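Local structure of Cow rumen GH26 endo-mannanase (Metagenome, 6UEH) at residues I169-E175 against L446-Y452; I202-M208 against I234-H240; R309-E313 against Y385-N389. The protein hydrolyses internal beta-1,4-mannosidic bonds in mannans such as galactomannan, as an endo-acting family 26 glycoside hydrolase from the cow rumen. One frame throughout, in Å; residues are numbered along the deposited sequence.

Contact 1: I169-E175 against L446-Y452; sequences IISGQQE and LYFCPWY
S171 rides over the ring of F448, its CA lying 3.8 Å from the centroid of the F448 ring, a CH-pi contact made over the face. F448 takes the torsion that places CG between its own backbone N and carbonyl carbon (chi1 61°), which swings the ring back under the neighbouring chain; there I169 CD1 meets the ring edge at F448 CD2, 3.7 Å away. On the other side of the backbone, I170 CB packs 3.7 Å from Y447 CB, and the tips of I170 and L446 run alongside one another. G172 supplies the hollow between these bumps: a beta carbon at this position would collide with the carbonyl oxygen of F448. Next comes P450, whose CD presses to 3.1 Å from G172 O. Q174 CG, anti to the backbone N (chi1 -174°), sits over the six-membered ring of W451, 3.8 Å from its centroid, and a bend at chi2 lays the amide along the indole, their planes about 20° apart.

The whole forms a snug seam between strand 169-174 of the TIM barrel and the loop 446-452, which also packs on strand 423-429. Backbone hydrogen bonds stitch it, among them I170 N to L446 O (2.9 Å) and F448 N to I170 O. Q173 NE2 bonds both to W451 O (3.1 Å), from above that carbonyl's plane, and to Q174 O (3.0 Å), fixing the rotation of its amide. Q174 NE2 and Y447 OH bond outside the seam, to F205 O and E360. Across it, hydrogen bonds, CH-pi and apolar contacts imply a buried joint without a salt bridge.

Contact 2: I202-M208 against I234-H240; sequences IRGFDFM and IATASWH. With ACT (acetate ion), chain D.
D206 and H240 meet tightly. D206 OD2 receives H240 ND1 and the hydroxyl S238 OG, each at 2.6 Å, from opposite faces of the carboxylate plane. The imidazole donates within its own ring plane, while S238 OG comes from well above the carboxylate. The other oxygen, D206 OD1, uses its syn lone pair for H240 N (3.1 Å) and takes a further, weak bond from M208 N. With CG turned away from its own backbone N (chi1 -157°), D206 brings both oxygens against the segment 234-240, and this grip fixes how the imidazole is turned. The far nitrogen, H240 NE2, then donates to the acetate oxygen O at 2.6 Å.

Below this cluster the strands 202-206 and 234-238 are neighbouring parallel strands of the TIM barrel, linked by helix 220-230 in a beta-alpha-beta crossover. Their backbones pair closely, with T236 N to R203 O at 3.0 Å and an almost straight N-H...O angle of 177°. I202 and T236 lie on one face, where I202 CG2 meets T236 CG2. On the face turned to the helices small alanines make room for rings: A237 CB sits 3.5 Å from F207 CE2, and A235 CB touches the ring of F205.

Packing is looser on the M208 side of the cluster. M208, partly exposed, lays its CB against the backbone of H240, and its sulfur stands obliquely 5.2 Å from the centroid of the H240 ring. Beyond it a water molecule lies near both carbonyl oxygens, 3.0 Å from M208 O and more weakly bonded to H240 O.

Contact 3: R309-E313 against Y385-N389; sequences RPLHE and YDKYN. With ACT (acetate ion), chain D.
At the C-terminal mouth of the TIM barrel, R309 and E313 converge on D386, which is carried by strand 382-387. R309 NH1 meets D386 OD2 at 3.1 Å in a salt bridge, with the carboxylate oxygen near the guanidinium edge; the hydrogen bond within it is weak, bent to 132°. The arginine also serves other partners: NH1 bonds to N362, and NH2 pairs with E428. N362 in turn donates to D386 OD1 and so steadies the carboxylate from its other oxygen. E313 comes in across D386 at about a right angle, its chain extended beyond CG (chi2 -176°), which sets E313 OE2 2.6 Å from D386 OD2 and E313 CG 3.2 Å from that same oxygen. E313 OE1 accepts a bond from W326.

In barrels of this clan the sugar-cleaving site lies at this end of the strands, so the cluster probably lines the substrate cleft. Shortening E313 to an alanine would probably leave W326 NE1 without its acceptor and open a gap beside D386.

H312 faces the same space. With its CG between the backbone N and the carbonyl carbon (chi1 68°), the ring presents NE2 to an acetate ion, probably from the crystallisation liquor, and donates to acetate OXT at 2.9 Å, the carboxylate carbon lying in the ring plane. Across from it stands Y388, whose OH comes to 3.9 Å from acetate CH3 and bonds to E428. The Y388 ring skirts E313 as well, with Y388 CE2 4.3 Å from E313 OE2.

In the fold
All three contacts are buried and belong to one parallel barrel, yet their chemistry shifts with position. Contact 1 ties the first barrel strand, 169-174, to a late loop by backbone and amide hydrogen bonds and apolar surfaces; contact 2 joins two neighbouring strands, and its side chains meet through polar groups only toward the strand ends; contact 3, nearest the centre of the chain, is almost wholly a matter of charged groups. Contacts 1 and 2 meet in the E175 to R203 salt bridge, where strands 169-174 and 202-206 lie side by side. Contacts 2 and 3 are joined by a probable hydrogen bond between R309 N and A237 O and share the acetate, held between H240 and H312. W451 of contact 1 packs on Y388 of contact 3.

Contact 1: I169-E175 against L446-Y452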
# COMPACT_ATOMS: atom_id res chain seq x y z
N ILE A 169 -6.53 -13.33 1.51
CA ILE A 169 -6.33 -12.25 0.55
C ILE A 169 -7.31 -12.48 -0.61
O ILE A 169 -7.53 -13.60 -1.05
CB ILE A 169 -4.87 -12.17 0.04
CG1 ILE A 169 -4.66 -10.88 -0.76
CG2 ILE A 169 -4.48 -13.40 -0.77
CD1 ILE A 169 -3.21 -10.58 -1.08
N ILE A 170 -7.94 -11.40 -1.06
CA ILE A 170 -8.96 -11.50 -2.10
C ILE A 170 -8.34 -11.30 -3.48
O ILE A 170 -7.60 -10.35 -3.70
CB ILE A 170 -10.08 -10.47 -1.87
CG1 ILE A 170 -10.64 -10.62 -0.46
CG2 ILE A 170 -11.17 -10.62 -2.92
CD1 ILE A 170 -11.66 -9.57 -0.08
N SER A 171 -8.64 -12.19 -4.41
CA SER A 171 -8.10 -12.06 -5.77
C SER A 171 -8.77 -10.91 -6.52
O SER A 171 -9.94 -10.61 -6.31
CB SER A 171 -8.27 -13.37 -6.55
OG SER A 171 -9.61 -13.79 -6.56
N GLY A 172 -8.01 -10.28 -7.41
CA GLY A 172 -8.52 -9.17 -8.18
C GLY A 172 -7.83 -9.02 -9.52
O GLY A 172 -6.74 -9.55 -9.72
N GLN A 173 -8.46 -8.29 -10.43
CA GLN A 173 -7.90 -8.07 -11.76
C GLN A 173 -8.51 -6.84 -12.42
O GLN A 173 -9.73 -6.68 -12.44
CB GLN A 173 -8.13 -9.29 -12.66
CG GLN A 173 -7.62 -9.12 -14.08
CD GLN A 173 -6.12 -8.92 -14.13
OE1 GLN A 173 -5.36 -9.65 -13.50
NE2 GLN A 173 -5.68 -7.91 -14.88
N GLN A 174 -7.66 -5.97 -12.94
CA GLN A 174 -8.11 -4.79 -13.68
C GLN A 174 -8.46 -5.17 -15.11
O GLN A 174 -7.70 -5.88 -15.77
CB GLN A 174 -7.05 -3.69 -13.67
CG GLN A 174 -7.49 -2.38 -14.30
CD GLN A 174 -8.37 -1.56 -13.37
OE1 GLN A 174 -8.35 -1.75 -12.15
NE2 GLN A 174 -9.15 -0.64 -13.94
N GLU A 175 -9.61 -4.71 -15.59
CA GLU A 175 -10.01 -4.94 -16.98
C GLU A 175 -9.34 -3.92 -17.89
O GLU A 175 -8.84 -2.89 -17.43
CB GLU A 175 -11.53 -4.87 -17.15
CG GLU A 175 -12.11 -3.46 -17.12
CD GLU A 175 -13.57 -3.42 -17.52
OE1 GLU A 175 -14.18 -4.50 -17.71
OE2 GLU A 175 -14.13 -2.31 -17.64
N LEU A 446 -5.26 -6.83 2.00
CA LEU A 446 -6.67 -7.23 1.87
C LEU A 446 -6.96 -7.90 0.53
O LEU A 446 -7.67 -8.90 0.48
CB LEU A 446 -7.58 -6.01 2.03
CG LEU A 446 -9.07 -6.25 1.74
CD1 LEU A 446 -9.64 -7.32 2.67
CD2 LEU A 446 -9.85 -4.95 1.86
N TYR A 447 -6.43 -7.33 -0.55
CA TYR A 447 -6.58 -7.94 -1.87
C TYR A 447 -5.40 -7.60 -2.77
O TYR A 447 -4.57 -6.76 -2.43
CB TYR A 447 -7.91 -7.51 -2.52
CG TYR A 447 -8.02 -6.07 -3.01
CD1 TYR A 447 -7.62 -5.72 -4.29
CD2 TYR A 447 -8.59 -5.09 -2.21
CE1 TYR A 447 -7.74 -4.41 -4.75
CE2 TYR A 447 -8.72 -3.78 -2.66
CZ TYR A 447 -8.29 -3.45 -3.93
OH TYR A 447 -8.42 -2.15 -4.39
N PHE A 448 -5.31 -8.29 -3.91
CA PHE A 448 -4.32 -7.96 -4.93
C PHE A 448 -5.02 -7.70 -6.25
O PHE A 448 -6.17 -8.09 -6.44
CB PHE A 448 -3.27 -9.07 -5.08
CG PHE A 448 -3.82 -10.42 -5.50
CD1 PHE A 448 -4.18 -10.66 -6.82
CD2 PHE A 448 -3.94 -11.45 -4.59
CE1 PHE A 448 -4.67 -11.90 -7.21
CE2 PHE A 448 -4.42 -12.69 -4.97
CZ PHE A 448 -4.79 -12.91 -6.28
N CYS A 449 -4.32 -7.04 -7.17
CA CYS A 449 -4.92 -6.66 -8.44
C CYS A 449 -3.87 -6.28 -9.47
O CYS A 449 -3.42 -5.14 -9.51
CB CYS A 449 -5.90 -5.51 -8.24
SG CYS A 449 -6.86 -5.07 -9.71
N PRO A 450 -3.47 -7.24 -10.32
CA PRO A 450 -2.58 -6.92 -11.43
C PRO A 450 -3.25 -5.94 -12.40
O PRO A 450 -4.47 -5.96 -12.53
CB PRO A 450 -2.34 -8.27 -12.10
CG PRO A 450 -2.67 -9.29 -11.06
CD PRO A 450 -3.78 -8.68 -10.25
N TRP A 451 -2.46 -5.10 -13.05
CA TRP A 451 -2.99 -4.22 -14.08
C TRP A 451 -3.34 -5.07 -15.30
O TRP A 451 -3.05 -6.27 -15.31
CB TRP A 451 -1.97 -3.12 -14.42
CG TRP A 451 -2.57 -1.88 -15.01
CD1 TRP A 451 -2.29 -1.33 -16.23
CD2 TRP A 451 -3.56 -1.03 -14.41
NE1 TRP A 451 -3.03 -0.19 -16.42
CE2 TRP A 451 -3.82 0.01 -15.32
CE3 TRP A 451 -4.25 -1.05 -13.19
CZ2 TRP A 451 -4.75 1.03 -15.05
CZ3 TRP A 451 -5.17 -0.05 -12.93
CH2 TRP A 451 -5.41 0.98 -13.85
N TYR A 452 -3.96 -4.48 -16.30
CA TYR A 452 -4.34 -5.24 -17.49
C TYR A 452 -3.15 -5.50 -18.40
O TYR A 452 -2.04 -5.04 -18.15
CB TYR A 452 -5.45 -4.51 -18.27
CG TYR A 452 -5.16 -3.06 -18.59
CD1 TYR A 452 -4.24 -2.70 -19.57
CD2 TYR A 452 -5.83 -2.04 -17.92
CE1 TYR A 452 -3.98 -1.38 -19.86
CE2 TYR A 452 -5.58 -0.71 -18.21
CZ TYR A 452 -4.65 -0.39 -19.18
OH TYR A 452 -4.40 0.93 -19.47

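Contact 2: I202-M208 against I234-H240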
# COMPACT_ATOMS: atom_id res chain seq x y z
N ILE A 202 -12.54 -9.75 -7.24
CA ILE A 202 -12.61 -8.31 -7.47
C ILE A 202 -12.27 -7.97 -8.92
O ILE A 202 -11.29 -8.47 -9.47
CB ILE A 202 -11.66 -7.55 -6.51
CG1 ILE A 202 -12.15 -7.68 -5.06
CG2 ILE A 202 -11.52 -6.09 -6.91
CD1 ILE A 202 -11.22 -7.04 -4.04
N ARG A 203 -13.09 -7.13 -9.54
CA ARG A 203 -12.79 -6.65 -10.88
C ARG A 203 -12.54 -5.15 -10.85
O ARG A 203 -13.29 -4.40 -10.23
CB ARG A 203 -13.94 -6.99 -11.84
CG ARG A 203 -13.71 -6.57 -13.29
CD ARG A 203 -14.66 -7.31 -14.23
NE ARG A 203 -14.54 -6.87 -15.61
CZ ARG A 203 -14.83 -7.64 -16.67
NH1 ARG A 203 -15.23 -8.89 -16.49
NH2 ARG A 203 -14.69 -7.16 -17.90
N GLY A 204 -11.47 -4.72 -11.52
CA GLY A 204 -11.10 -3.31 -11.54
C GLY A 204 -11.59 -2.62 -12.80
O GLY A 204 -11.44 -3.13 -13.90
N PHE A 205 -12.19 -1.44 -12.61
CA PHE A 205 -12.72 -0.65 -13.71
C PHE A 205 -12.10 0.74 -13.72
O PHE A 205 -11.24 1.05 -12.89
CB PHE A 205 -14.25 -0.54 -13.61
CG PHE A 205 -14.96 -1.87 -13.55
CD1 PHE A 205 -15.16 -2.51 -12.34
CD2 PHE A 205 -15.45 -2.46 -14.71
CE1 PHE A 205 -15.83 -3.73 -12.28
CE2 PHE A 205 -16.12 -3.68 -14.65
CZ PHE A 205 -16.31 -4.31 -13.44
N ASP A 206 -12.54 1.58 -14.65
CA ASP A 206 -12.08 2.97 -14.71
C ASP A 206 -13.09 3.83 -15.46
O ASP A 206 -13.59 3.44 -16.51
CB ASP A 206 -10.71 3.06 -15.39
CG ASP A 206 -9.95 4.32 -15.01
OD1 ASP A 206 -10.39 5.42 -15.39
OD2 ASP A 206 -8.90 4.19 -14.34
N PHE A 207 -13.37 5.02 -14.92
CA PHE A 207 -14.40 5.89 -15.48
C PHE A 207 -13.83 7.05 -16.30
O PHE A 207 -14.52 8.05 -16.51
CB PHE A 207 -15.28 6.45 -14.36
CG PHE A 207 -16.18 5.43 -13.73
CD1 PHE A 207 -17.40 5.12 -14.32
CD2 PHE A 207 -15.82 4.77 -12.57
CE1 PHE A 207 -18.23 4.17 -13.75
CE2 PHE A 207 -16.65 3.83 -12.00
CZ PHE A 207 -17.86 3.53 -12.60
N MET A 208 -12.60 6.90 -16.77
CA MET A 208 -11.90 7.99 -17.44
C MET A 208 -12.60 8.49 -18.71
O MET A 208 -12.51 9.68 -19.05
CB MET A 208 -10.47 7.57 -17.78
CG MET A 208 -10.38 6.32 -18.65
SD MET A 208 -8.69 5.73 -18.82
CE MET A 208 -7.93 7.14 -19.62
N ILE A 234 -17.12 -8.40 -6.71
CA ILE A 234 -16.85 -7.12 -6.06
C ILE A 234 -16.22 -6.17 -7.07
O ILE A 234 -15.33 -6.57 -7.83
CB ILE A 234 -15.91 -7.30 -4.85
CG1 ILE A 234 -16.54 -8.23 -3.81
CG2 ILE A 234 -15.56 -5.95 -4.23
CD1 ILE A 234 -15.64 -8.53 -2.64
N ALA A 235 -16.67 -4.92 -7.10
CA ALA A 235 -16.15 -3.96 -8.06
C ALA A 235 -15.27 -2.90 -7.41
O ALA A 235 -15.61 -2.36 -6.35
CB ALA A 235 -17.30 -3.30 -8.81
N THR A 236 -14.14 -2.60 -8.05
CA THR A 236 -13.34 -1.44 -7.68
C THR A 236 -13.10 -0.60 -8.94
O THR A 236 -13.11 -1.13 -10.05
CB THR A 236 -11.98 -1.83 -7.04
OG1 THR A 236 -11.31 -0.66 -6.57
CG2 THR A 236 -11.09 -2.56 -8.03
N ALA A 237 -12.91 0.70 -8.77
CA ALA A 237 -12.70 1.55 -9.94
C ALA A 237 -11.81 2.76 -9.65
O ALA A 237 -11.96 3.43 -8.62
CB ALA A 237 -14.03 2.01 -10.50
N SER A 238 -10.90 3.03 -10.57
CA SER A 238 -10.10 4.24 -10.54
C SER A 238 -10.71 5.27 -11.50
O SER A 238 -11.75 5.01 -12.10
CB SER A 238 -8.64 3.95 -10.90
OG SER A 238 -8.55 3.11 -12.04
N TRP A 239 -10.06 6.42 -11.63
CA TRP A 239 -10.62 7.51 -12.42
C TRP A 239 -9.50 8.34 -13.05
O TRP A 239 -9.13 9.39 -12.53
CB TRP A 239 -11.50 8.40 -11.53
CG TRP A 239 -12.25 9.49 -12.23
CD1 TRP A 239 -12.75 9.47 -13.50
CD2 TRP A 239 -12.58 10.78 -11.70
NE1 TRP A 239 -13.37 10.66 -13.79
CE2 TRP A 239 -13.28 11.48 -12.70
CE3 TRP A 239 -12.35 11.41 -10.47
CZ2 TRP A 239 -13.75 12.78 -12.51
CZ3 TRP A 239 -12.82 12.70 -10.28
CH2 TRP A 239 -13.51 13.37 -11.30
N HIS A 240 -8.96 7.86 -14.17
CA HIS A 240 -7.88 8.55 -14.87
C HIS A 240 -8.38 9.78 -15.62
O HIS A 240 -8.23 9.88 -16.84
CB HIS A 240 -7.17 7.61 -15.85
CG HIS A 240 -6.25 6.63 -15.19
ND1 HIS A 240 -6.70 5.50 -14.55
CD2 HIS A 240 -4.90 6.60 -15.10
CE1 HIS A 240 -5.67 4.82 -14.07
NE2 HIS A 240 -4.56 5.47 -14.39
C ACT D . -2.21 3.42 -13.49
O ACT D . -2.15 4.42 -14.23
OXT ACT D . -2.99 3.49 -12.52
CH3 ACT D . -1.38 2.19 -13.76
O HOH W 1 -10.24 11.59 -19.04

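Contact 3: R309-E313 against Y385-N389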
# COMPACT_ATOMS: atom_id res chain seq x y z
N ARG A 309 -11.58 4.38 -6.03
CA ARG A 309 -10.20 4.81 -5.81
C ARG A 309 -9.83 5.98 -6.73
O ARG A 309 -9.05 5.82 -7.66
CB ARG A 309 -9.25 3.62 -6.03
CG ARG A 309 -7.81 3.86 -5.59
CD ARG A 309 -7.00 2.57 -5.66
NE ARG A 309 -7.02 1.97 -6.99
CZ ARG A 309 -6.01 2.04 -7.85
NH1 ARG A 309 -4.89 2.66 -7.52
NH2 ARG A 309 -6.12 1.46 -9.04
N PRO A 310 -10.40 7.16 -6.46
CA PRO A 310 -10.07 8.33 -7.28
C PRO A 310 -8.75 8.94 -6.85
O PRO A 310 -8.24 8.55 -5.80
CB PRO A 310 -11.23 9.28 -6.99
CG PRO A 310 -11.54 9.01 -5.55
CD PRO A 310 -11.29 7.52 -5.34
N LEU A 311 -8.21 9.85 -7.65
CA LEU A 311 -7.05 10.65 -7.25
C LEU A 311 -5.92 9.76 -6.72
O LEU A 311 -5.34 10.05 -5.67
CB LEU A 311 -7.46 11.67 -6.19
CG LEU A 311 -8.57 12.64 -6.62
CD1 LEU A 311 -9.14 13.38 -5.42
CD2 LEU A 311 -8.04 13.62 -7.65
N HIS A 312 -5.64 8.69 -7.44
CA HIS A 312 -4.75 7.64 -6.95
C HIS A 312 -3.28 7.93 -7.23
O HIS A 312 -2.95 8.82 -8.02
CB HIS A 312 -5.15 6.29 -7.57
CG HIS A 312 -4.90 6.19 -9.04
ND1 HIS A 312 -5.47 7.05 -9.95
CD2 HIS A 312 -4.14 5.33 -9.75
CE1 HIS A 312 -5.06 6.72 -11.17
NE2 HIS A 312 -4.26 5.68 -11.07
N GLU A 313 -2.41 7.16 -6.57
CA GLU A 313 -0.95 7.29 -6.71
C GLU A 313 -0.48 8.73 -6.58
O GLU A 313 0.40 9.18 -7.31
CB GLU A 313 -0.50 6.71 -8.06
CG GLU A 313 -0.81 5.23 -8.22
CD GLU A 313 -0.26 4.65 -9.53
OE1 GLU A 313 0.28 5.43 -10.34
OE2 GLU A 313 -0.37 3.43 -9.74
N TYR A 385 -2.14 0.27 -1.87
CA TYR A 385 -0.74 0.40 -2.26
C TYR A 385 -0.55 -0.18 -3.65
O TYR A 385 -0.95 -1.31 -3.92
CB TYR A 385 0.19 -0.29 -1.26
CG TYR A 385 1.65 -0.04 -1.57
CD1 TYR A 385 2.23 1.19 -1.31
CD2 TYR A 385 2.44 -1.02 -2.15
CE1 TYR A 385 3.55 1.44 -1.60
CE2 TYR A 385 3.77 -0.78 -2.46
CZ TYR A 385 4.32 0.46 -2.18
OH TYR A 385 5.64 0.71 -2.48
N ASP A 386 0.05 0.61 -4.54
CA ASP A 386 0.31 0.15 -5.89
C ASP A 386 1.75 -0.32 -6.01
O ASP A 386 2.68 0.48 -6.04
CB ASP A 386 0.00 1.27 -6.90
CG ASP A 386 -1.48 1.55 -7.00
OD1 ASP A 386 -2.25 1.07 -6.15
OD2 ASP A 386 -1.89 2.26 -7.94
N LYS A 387 1.92 -1.64 -6.06
CA LYS A 387 3.23 -2.26 -5.96
C LYS A 387 3.78 -2.71 -7.30
O LYS A 387 3.43 -3.78 -7.80
CB LYS A 387 3.17 -3.46 -5.00
CG LYS A 387 4.51 -4.17 -4.82
CD LYS A 387 4.31 -5.60 -4.36
CE LYS A 387 3.57 -6.41 -5.40
NZ LYS A 387 4.31 -6.46 -6.70
N TYR A 388 4.66 -1.90 -7.88
CA TYR A 388 5.34 -2.28 -9.10
C TYR A 388 6.83 -2.44 -8.81
O TYR A 388 7.58 -1.47 -8.82
CB TYR A 388 5.10 -1.25 -10.20
CG TYR A 388 3.67 -1.22 -10.70
CD1 TYR A 388 3.27 -2.07 -11.73
CD2 TYR A 388 2.73 -0.37 -10.14
CE1 TYR A 388 1.97 -2.06 -12.19
CE2 TYR A 388 1.42 -0.35 -10.61
CZ TYR A 388 1.05 -1.20 -11.63
OH TYR A 388 -0.25 -1.19 -12.10
N ASN A 389 7.25 -3.68 -8.55
CA ASN A 389 8.62 -3.92 -8.12
C ASN A 389 9.37 -4.94 -8.97
O ASN A 389 10.28 -5.60 -8.47
CB ASN A 389 8.63 -4.37 -6.65
CG ASN A 389 7.74 -5.59 -6.39
OD1 ASN A 389 7.12 -6.13 -7.31
ND2 ASN A 389 7.69 -6.02 -5.14
C ACT D . -2.21 3.42 -13.49
O ACT D . -2.15 4.42 -14.23
OXT ACT D . -2.99 3.49 -12.52
CH3 ACT D . -1.38 2.19 -13.76